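Side-chain contacts in Bse634I restriction endonuclease (Geobacillus stearothermophilus, PDB 1KNV), which probably cleaves double-stranded DNA at a specific recognition sequence, as a type II restriction endonuclease of the PDDEXK clan that depends on metal ions: residues G41-N46 with T77-M82; V81-Q86 with F275-F280; A193-K198 with D288-K293. All coordinates share one frame; numbering follows the deposited sequence.

Interaction 1: residues G41-N46 with T77-M82; sequences GSIKEN and TWFEVM
Ile43 meets Phe79 with its branch methyl: CG2 stands at the edge of the ring, in its plane, 3.9 Å from CD1, with CE1 almost as near. The contact is apolar. Phe79 has CG anti to its backbone N (chi1 -179°), which carries the ring off helix 68-93 towards the start of helix 43-60. The same methyl lies 4.3 Å from the sulfur, SD, of Met82. An unbranched, flexible thioether suits this place, because its extended chain can continue past Ile43 and lay its terminal methyl against Asn46, at the end of the same turn, where Met82 CE is 3.8 Å from Asn46 CB. A beta-branched isoleucine, by contrast, offers a methyl close to its own backbone.

The first turn of helix 43-60 begins its packing on helix 68-93, which Leu47 and Leu50 continue along Trp78 and Met82. Ser42 is its N-cap, and its short side chain lets OG accept from Glu45 N at 3.2 Å.

Polar contacts secure Asn46, whose aliphatic CB alone faces Met82. Its ND2 donates to Ser42 O at 2.7 Å with an N-H...O angle of 155°, approaching from 48° out of the carbonyl plane. The backbone bond from Asn46 N to Ser42 O, 2.9 Å, arrives from the opposite face of that carbonyl. Thr40 O also accepts from ND2, and Tyr34 OH is hydrogen-bonded to OD1.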
loop_
_atom_site.group_PDB
_atom_site.type_symbol
_atom_site.label_atom_id
_atom_site.label_comp_id
_atom_site.label_asym_id
_atom_site.label_seq_id
_atom_site.Cartn_x
_atom_site.Cartn_y
_atom_site.Cartn_z
ATOM N N GLY B 41 12.715 28.336 36.816
ATOM C CA GLY B 41 11.407 28.401 37.436
ATOM C C GLY B 41 10.257 28.565 36.458
ATOM O O GLY B 41 10.177 27.839 35.464
ATOM N N SER B 42 9.371 29.523 36.738
ATOM C CA SER B 42 8.208 29.773 35.892
ATOM C C SER B 42 8.532 30.504 34.608
ATOM O O SER B 42 9.082 31.607 34.632
ATOM C CB SER B 42 7.140 30.570 36.647
ATOM O OG SER B 42 5.994 30.805 35.835
ATOM N N ILE B 43 8.170 29.877 33.490
ATOM C CA ILE B 43 8.390 30.448 32.171
ATOM C C ILE B 43 7.589 31.739 32.059
ATOM O O ILE B 43 8.125 32.784 31.681
ATOM C CB ILE B 43 7.929 29.475 31.070
ATOM C CG1 ILE B 43 8.748 28.182 31.147
ATOM C CG2 ILE B 43 8.066 30.134 29.709
ATOM C CD1 ILE B 43 8.284 27.082 30.196
ATOM N N LYS B 44 6.302 31.658 32.392
ATOM C CA LYS B 44 5.427 32.822 32.336
ATOM C C LYS B 44 5.965 33.940 33.229
ATOM O O LYS B 44 5.872 35.114 32.879
ATOM C CB LYS B 44 4.011 32.444 32.763
ATOM C CG LYS B 44 3.045 33.605 32.729
ATOM C CD LYS B 44 1.647 33.177 33.147
ATOM C CE LYS B 44 0.710 34.381 33.277
ATOM N NZ LYS B 44 -0.684 33.971 33.657
ATOM N N GLU B 45 6.532 33.577 34.378
ATOM C CA GLU B 45 7.090 34.572 35.290
ATOM C C GLU B 45 8.323 35.259 34.690
ATOM O O GLU B 45 8.475 36.478 34.796
ATOM C CB GLU B 45 7.430 33.931 36.642
ATOM C CG GLU B 45 6.256 33.869 37.644
ATOM C CD GLU B 45 6.595 33.103 38.933
ATOM O OE1 GLU B 45 7.716 33.277 39.463
ATOM O OE2 GLU B 45 5.739 32.334 39.424
ATOM N N ASN B 46 9.201 34.484 34.057
ATOM C CA ASN B 46 10.389 35.049 33.421
ATOM C C ASN B 46 9.994 35.977 32.276
ATOM O O ASN B 46 10.643 36.999 32.035
ATOM C CB ASN B 46 11.281 33.925 32.893
ATOM C CG ASN B 46 12.168 33.364 33.956
ATOM O OD1 ASN B 46 13.257 33.861 34.207
ATOM N ND2 ASN B 46 11.697 32.322 34.625
ATOM N N THR B 77 9.485 35.806 20.847
ATOM C CA THR B 77 10.911 35.747 20.557
ATOM C C THR B 77 11.685 35.325 21.796
ATOM O O THR B 77 12.672 34.591 21.703
ATOM C CB THR B 77 11.425 37.093 20.099
ATOM O OG1 THR B 77 10.777 37.448 18.873
ATOM C CG2 THR B 77 12.930 37.041 19.892
ATOM N N TRP B 78 11.242 35.793 22.962
ATOM C CA TRP B 78 11.891 35.431 24.214
ATOM C C TRP B 78 11.644 33.951 24.497
ATOM O O TRP B 78 12.556 33.222 24.891
ATOM C CB TRP B 78 11.358 36.272 25.384
ATOM C CG TRP B 78 11.853 37.691 25.400
ATOM C CD1 TRP B 78 13.069 38.147 24.959
ATOM C CD2 TRP B 78 11.163 38.830 25.917
ATOM N NE1 TRP B 78 13.172 39.498 25.171
ATOM C CE2 TRP B 78 12.017 39.943 25.759
ATOM C CE3 TRP B 78 9.902 39.020 26.500
ATOM C CZ2 TRP B 78 11.649 41.226 26.163
ATOM C CZ3 TRP B 78 9.536 40.294 26.900
ATOM C CH2 TRP B 78 10.408 41.382 26.730
ATOM N N PHE B 79 10.409 33.505 24.293
ATOM C CA PHE B 79 10.072 32.111 24.533
ATOM C C PHE B 79 10.914 31.197 23.652
ATOM O O PHE B 79 11.369 30.144 24.094
ATOM C CB PHE B 79 8.600 31.870 24.244
ATOM C CG PHE B 79 8.174 30.466 24.487
ATOM C CD1 PHE B 79 8.162 29.952 25.777
ATOM C CD2 PHE B 79 7.792 29.649 23.429
ATOM C CE1 PHE B 79 7.771 28.639 26.018
ATOM C CE2 PHE B 79 7.400 28.336 23.652
ATOM C CZ PHE B 79 7.389 27.829 24.953
ATOM N N GLU B 80 11.102 31.607 22.401
ATOM C CA GLU B 80 11.893 30.855 21.436
ATOM C C GLU B 80 13.324 30.727 21.931
ATOM O O GLU B 80 13.942 29.661 21.812
ATOM C CB GLU B 80 11.879 31.566 20.075
ATOM C CG GLU B 80 10.639 31.287 19.218
ATOM C CD GLU B 80 10.390 32.351 18.150
ATOM O OE1 GLU B 80 11.371 32.836 17.552
ATOM O OE2 GLU B 80 9.214 32.696 17.895
ATOM N N VAL B 81 13.856 31.815 22.483
ATOM C CA VAL B 81 15.220 31.800 23.004
ATOM C C VAL B 81 15.291 30.883 24.223
ATOM O O VAL B 81 16.243 30.118 24.377
ATOM C CB VAL B 81 15.701 33.215 23.403
ATOM C CG1 VAL B 81 17.071 33.135 24.063
ATOM C CG2 VAL B 81 15.771 34.101 22.174
ATOM N N MET B 82 14.271 30.949 25.077
ATOM C CA MET B 82 14.223 30.117 26.281
ATOM C C MET B 82 14.221 28.628 25.949
ATOM O O MET B 82 14.964 27.843 26.549
ATOM C CB MET B 82 12.991 30.474 27.111
ATOM C CG MET B 82 13.122 31.826 27.780
ATOM S SD MET B 82 11.655 32.348 28.657
ATOM C CE MET B 82 12.210 33.973 29.232
#

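Interaction 2: residues V81-Q86 with F275-F280; sequences VMIAIQ and FSLTSF
The loop that carries Phe280 up to Met82 is tied down by one carboxylate oxygen, Asp282 OD2, which bonds both Thr278 N and Ser279 N. Ser279 in turn caps a backbone nitrogen at the entry to helix 281-291, a reciprocal arrangement that resembles a capping box.

Met82 crosses the far end of that ring obliquely. Its SD is 3.8 Å from Phe280 CZ and 5.0 Å from the centroid of the Phe280 ring, 77° off the ring normal, a Met-aromatic contact made at the edge. The methylene Met82 CB rests 3.8 Å from Phe280 CE2, so the root of the side chain touches the same ring as its sulfur. Helix 68-93 is here joined to the loop running from the outermost strand, 273-276, of the mixed sheet into helix 281-291. Beside that crossing Ile83 sends its terminal CD1 to within 4.2 Å of Leu277 CD1, two branched aliphatic side chains between helix and sheet edge.

Gln86, one turn beyond Met82, bends at chi2 (67°) and brings its amide obliquely against the start of the Phe280 side chain, CD lying 4.0 Å from Phe280 CB. This long, partly exposed side chain suits the spot, packing its carbons on Phe280 while its polar end stays near the Phe280 carbonyl. With an alanine here, the flank of Phe280 would probably lose its cover and a gap would open towards Ile283 and Asp284, which the glutamine also touches.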
loop_
_atom_site.group_PDB
_atom_site.type_symbol
_atom_site.label_atom_id
_atom_site.label_comp_id
_atom_site.label_asym_id
_atom_site.label_seq_id
_atom_site.Cartn_x
_atom_site.Cartn_y
_atom_site.Cartn_z
ATOM N N VAL B 81 13.856 31.815 22.483
ATOM C CA VAL B 81 15.220 31.800 23.004
ATOM C C VAL B 81 15.291 30.883 24.223
ATOM O O VAL B 81 16.243 30.118 24.377
ATOM C CB VAL B 81 15.701 33.215 23.403
ATOM C CG1 VAL B 81 17.071 33.135 24.063
ATOM C CG2 VAL B 81 15.771 34.101 22.174
ATOM N N MET B 82 14.271 30.949 25.077
ATOM C CA MET B 82 14.223 30.117 26.281
ATOM C C MET B 82 14.221 28.628 25.949
ATOM O O MET B 82 14.964 27.843 26.549
ATOM C CB MET B 82 12.991 30.474 27.111
ATOM C CG MET B 82 13.122 31.826 27.780
ATOM S SD MET B 82 11.655 32.348 28.657
ATOM C CE MET B 82 12.210 33.973 29.232
ATOM N N ILE B 83 13.370 28.251 25.000
ATOM C CA ILE B 83 13.279 26.872 24.549
ATOM C C ILE B 83 14.650 26.433 24.012
ATOM O O ILE B 83 15.193 25.409 24.428
ATOM C CB ILE B 83 12.213 26.740 23.432
ATOM C CG1 ILE B 83 10.822 26.839 24.045
ATOM C CG2 ILE B 83 12.349 25.412 22.709
ATOM C CD1 ILE B 83 10.547 25.770 25.085
ATOM N N ALA B 84 15.204 27.224 23.094
ATOM C CA ALA B 84 16.493 26.920 22.495
ATOM C C ALA B 84 17.609 26.744 23.521
ATOM O O ALA B 84 18.376 25.788 23.443
ATOM C CB ALA B 84 16.871 28.010 21.499
ATOM N N ILE B 85 17.710 27.663 24.477
ATOM C CA ILE B 85 18.757 27.590 25.500
ATOM C C ILE B 85 18.589 26.362 26.391
ATOM O O ILE B 85 19.549 25.639 26.667
ATOM C CB ILE B 85 18.748 28.861 26.395
ATOM C CG1 ILE B 85 19.086 30.090 25.554
ATOM C CG2 ILE B 85 19.740 28.711 27.553
ATOM C CD1 ILE B 85 20.431 30.018 24.895
ATOM N N GLN B 86 17.364 26.132 26.845
ATOM C CA GLN B 86 17.103 25.001 27.709
ATOM C C GLN B 86 17.495 23.729 26.972
ATOM O O GLN B 86 18.210 22.890 27.513
ATOM C CB GLN B 86 15.623 24.968 28.113
ATOM C CG GLN B 86 15.297 23.983 29.242
ATOM C CD GLN B 86 15.911 24.358 30.599
ATOM O OE1 GLN B 86 15.903 23.552 31.526
ATOM N NE2 GLN B 86 16.436 25.575 30.716
ATOM N N PHE B 275 2.355 18.053 25.492
ATOM C CA PHE B 275 3.015 18.439 26.731
ATOM C C PHE B 275 2.529 19.794 27.208
ATOM O O PHE B 275 1.994 20.589 26.431
ATOM C CB PHE B 275 4.532 18.482 26.517
ATOM C CG PHE B 275 5.128 17.148 26.148
ATOM C CD1 PHE B 275 5.385 16.189 27.127
ATOM C CD2 PHE B 275 5.417 16.840 24.818
ATOM C CE1 PHE B 275 5.921 14.948 26.787
ATOM C CE2 PHE B 275 5.948 15.607 24.468
ATOM C CZ PHE B 275 6.203 14.658 25.454
ATOM N N SER B 276 2.704 20.040 28.500
ATOM C CA SER B 276 2.320 21.302 29.106
ATOM C C SER B 276 3.605 21.881 29.682
ATOM O O SER B 276 4.236 21.273 30.543
ATOM C CB SER B 276 1.300 21.063 30.211
ATOM O OG SER B 276 0.851 22.288 30.755
ATOM N N LEU B 277 4.010 23.041 29.190
ATOM C CA LEU B 277 5.237 23.648 29.674
ATOM C C LEU B 277 4.958 24.838 30.585
ATOM O O LEU B 277 4.569 25.908 30.120
ATOM C CB LEU B 277 6.100 24.083 28.487
ATOM C CG LEU B 277 6.475 22.973 27.504
ATOM C CD1 LEU B 277 7.136 23.582 26.286
ATOM C CD2 LEU B 277 7.403 21.978 28.173
ATOM N N THR B 278 5.153 24.648 31.887
ATOM C CA THR B 278 4.918 25.723 32.844
ATOM C C THR B 278 6.249 26.215 33.369
ATOM O O THR B 278 6.511 27.413 33.420
ATOM C CB THR B 278 4.063 25.247 34.040
ATOM O OG1 THR B 278 2.819 24.717 33.564
ATOM C CG2 THR B 278 3.771 26.410 34.975
ATOM N N SER B 279 7.097 25.266 33.738
ATOM C CA SER B 279 8.412 25.569 34.272
ATOM C C SER B 279 9.446 25.102 33.289
ATOM O O SER B 279 9.139 24.349 32.373
ATOM C CB SER B 279 8.632 24.827 35.591
ATOM O OG SER B 279 8.649 23.420 35.392
ATOM N N PHE B 280 10.677 25.542 33.482
ATOM C CA PHE B 280 11.748 25.114 32.608
ATOM C C PHE B 280 12.012 23.638 32.800
ATOM O O PHE B 280 12.508 22.965 31.903
ATOM C CB PHE B 280 13.001 25.923 32.885
ATOM C CG PHE B 280 12.902 27.306 32.382
ATOM C CD1 PHE B 280 12.174 28.253 33.084
ATOM C CD2 PHE B 280 13.436 27.641 31.146
ATOM C CE1 PHE B 280 11.969 29.521 32.563
ATOM C CE2 PHE B 280 13.244 28.896 30.609
ATOM C CZ PHE B 280 12.505 29.845 31.319
#

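Interaction 3: residues A193-K198 with D288-K293; sequences AGVGLK and DQIIKK
Ile290 reaches the strand with two different methyls. Its branch CG2 touches Ala193 CB at 3.8 Å, while the terminal CD1 comes to 3.7 Å from Val195 CG2. The branch at CB separates the two arms, and chi1 of -68°, with CG2 anti to the backbone N, turns them so that they span alternate strand residues, whose side chains point to the same side of the sheet. Helix and strand come nearest at Ala193, where the CA atoms of Ala193 and Ile290 are 7.4 Å apart, and a single methyl suits that short spacing. Val195, with its branch at CB, offers a broader surface to the tip of Ile290 and suits an extended strand.

Further out, polar bonds hold the last turns of the helix. Asp288 forms a salt bridge with Arg94 and a hydrogen bond with Tyr90 OH; Gln289 NE2 bonds Asp273 OD1. In the strand, two residues after Val195, Leu197 N is hydrogen-bonded to Asp146 OD2; both are calcium-site residues in this protein, though no calcium is bound to this chain.

Strand 191-198 is the middle strand of the five-stranded mixed sheet, between 147-151, antiparallel to it, and 235-240, parallel to it, consistent with the mixed sheet at the core of PDDEXK nucleases. Helix 281-291 lies over one face of this sheet, Ile290 also meeting Ile149, Tyr237 and Phe275 from strands 147-151, 235-240 and 273-276.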
loop_
_atom_site.group_PDB
_atom_site.type_symbol
_atom_site.label_atom_id
_atom_site.label_comp_id
_atom_site.label_asym_id
_atom_site.label_seq_id
_atom_site.Cartn_x
_atom_site.Cartn_y
_atom_site.Cartn_z
ATOM N N ALA B 193 12.234 13.228 16.010
ATOM C CA ALA B 193 10.989 13.881 16.317
ATOM C C ALA B 193 10.961 15.377 16.030
ATOM O O ALA B 193 11.997 16.036 15.882
ATOM C CB ALA B 193 10.641 13.621 17.765
ATOM N N GLY B 194 9.740 15.896 15.977
ATOM C CA GLY B 194 9.500 17.310 15.769
ATOM C C GLY B 194 8.484 17.731 16.818
ATOM O O GLY B 194 7.644 16.927 17.215
ATOM N N VAL B 195 8.572 18.970 17.293
ATOM C CA VAL B 195 7.625 19.458 18.294
ATOM C C VAL B 195 6.999 20.771 17.836
ATOM O O VAL B 195 7.696 21.669 17.363
ATOM C CB VAL B 195 8.300 19.701 19.679
ATOM C CG1 VAL B 195 7.228 20.017 20.736
ATOM C CG2 VAL B 195 9.105 18.482 20.096
ATOM N N GLY B 196 5.678 20.866 17.956
ATOM C CA GLY B 196 4.990 22.089 17.594
ATOM C C GLY B 196 4.694 22.798 18.900
ATOM O O GLY B 196 3.971 22.260 19.732
ATOM N N LEU B 197 5.263 23.988 19.095
ATOM C CA LEU B 197 5.063 24.756 20.326
ATOM C C LEU B 197 3.912 25.748 20.178
ATOM O O LEU B 197 3.953 26.608 19.291
ATOM C CB LEU B 197 6.341 25.519 20.674
ATOM C CG LEU B 197 7.608 24.683 20.813
ATOM C CD1 LEU B 197 8.787 25.607 21.034
ATOM C CD2 LEU B 197 7.467 23.701 21.965
ATOM N N LYS B 198 2.895 25.639 21.039
ATOM C CA LYS B 198 1.735 26.536 20.966
ATOM C C LYS B 198 1.471 27.302 22.264
ATOM O O LYS B 198 1.623 26.767 23.361
ATOM C CB LYS B 198 0.463 25.756 20.592
ATOM C CG LYS B 198 0.543 24.934 19.319
ATOM C CD LYS B 198 0.850 25.770 18.081
ATOM C CE LYS B 198 0.971 24.862 16.860
ATOM N NZ LYS B 198 1.468 25.584 15.677
ATOM N N ASP B 288 12.784 14.353 27.843
ATOM C CA ASP B 288 13.092 13.030 28.363
ATOM C C ASP B 288 12.149 12.013 27.759
ATOM O O ASP B 288 12.575 10.936 27.358
ATOM C CB ASP B 288 12.956 12.977 29.883
ATOM C CG ASP B 288 14.178 13.524 30.598
ATOM O OD1 ASP B 288 15.280 13.508 29.999
ATOM O OD2 ASP B 288 14.038 13.954 31.765
ATOM N N GLN B 289 10.866 12.352 27.690
ATOM C CA GLN B 289 9.887 11.426 27.139
ATOM C C GLN B 289 10.060 11.233 25.650
ATOM O O GLN B 289 9.749 10.174 25.110
ATOM C CB GLN B 289 8.459 11.896 27.401
ATOM C CG GLN B 289 7.453 10.843 26.954
ATOM C CD GLN B 289 6.008 11.283 27.075
ATOM O OE1 GLN B 289 5.581 11.774 28.126
ATOM N NE2 GLN B 289 5.237 11.091 26.000
ATOM N N ILE B 290 10.555 12.270 24.990
ATOM C CA ILE B 290 10.763 12.227 23.555
ATOM C C ILE B 290 12.001 11.429 23.160
ATOM O O ILE B 290 11.923 10.582 22.284
ATOM C CB ILE B 290 10.865 13.648 22.981
ATOM C CG1 ILE B 290 9.514 14.341 23.084
ATOM C CG2 ILE B 290 11.317 13.602 21.549
ATOM C CD1 ILE B 290 9.506 15.726 22.503
ATOM N N ILE B 291 13.132 11.685 23.805
ATOM C CA ILE B 291 14.364 10.980 23.462
ATOM C C ILE B 291 14.338 9.486 23.797
ATOM O O ILE B 291 14.846 8.660 23.032
ATOM C CB ILE B 291 15.615 11.644 24.127
ATOM C CG1 ILE B 291 16.077 12.861 23.312
ATOM C CG2 ILE B 291 16.769 10.662 24.185
ATOM C CD1 ILE B 291 15.199 14.056 23.413
ATOM N N LYS B 292 13.757 9.129 24.929
ATOM C CA LYS B 292 13.683 7.722 25.308
ATOM C C LYS B 292 13.157 7.614 26.725
ATOM O O LYS B 292 13.421 8.483 27.556
ATOM C CB LYS B 292 15.066 7.061 25.204
ATOM N N LYS B 293 12.414 6.544 26.998
ATOM C CA LYS B 293 11.835 6.327 28.320
ATOM C C LYS B 293 10.904 7.493 28.683
ATOM O O LYS B 293 10.613 8.307 27.777
ATOM C CB LYS B 293 12.948 6.177 29.370
ATOM O OXT LYS B 293 10.465 7.575 29.854
#

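Interactions 1 and 2 are neighbours, their centres about 7 Å apart, and share Met82, whose side chain serves both. Their backbones are probably hydrogen-bonded, Ile43 N to Thr278 O at 3.0 Å and Gly41 O to Phe280 N at 3.1 Å. The centre of interaction 3 lies about 12 Å from that of interaction 2 and about 18 Å from that of interaction 1. Leu197, on segment 193-198 and a calcium-site residue (no calcium bound to this chain), ties that strand to the other two: its CD1 packs 4.0 Å from Phe79 CE2 and 3.8 Å from Ile83 CG1. Helix 68-93 thus backs the metal-binding strand, while Phe275 touches Gln289 and Ile290.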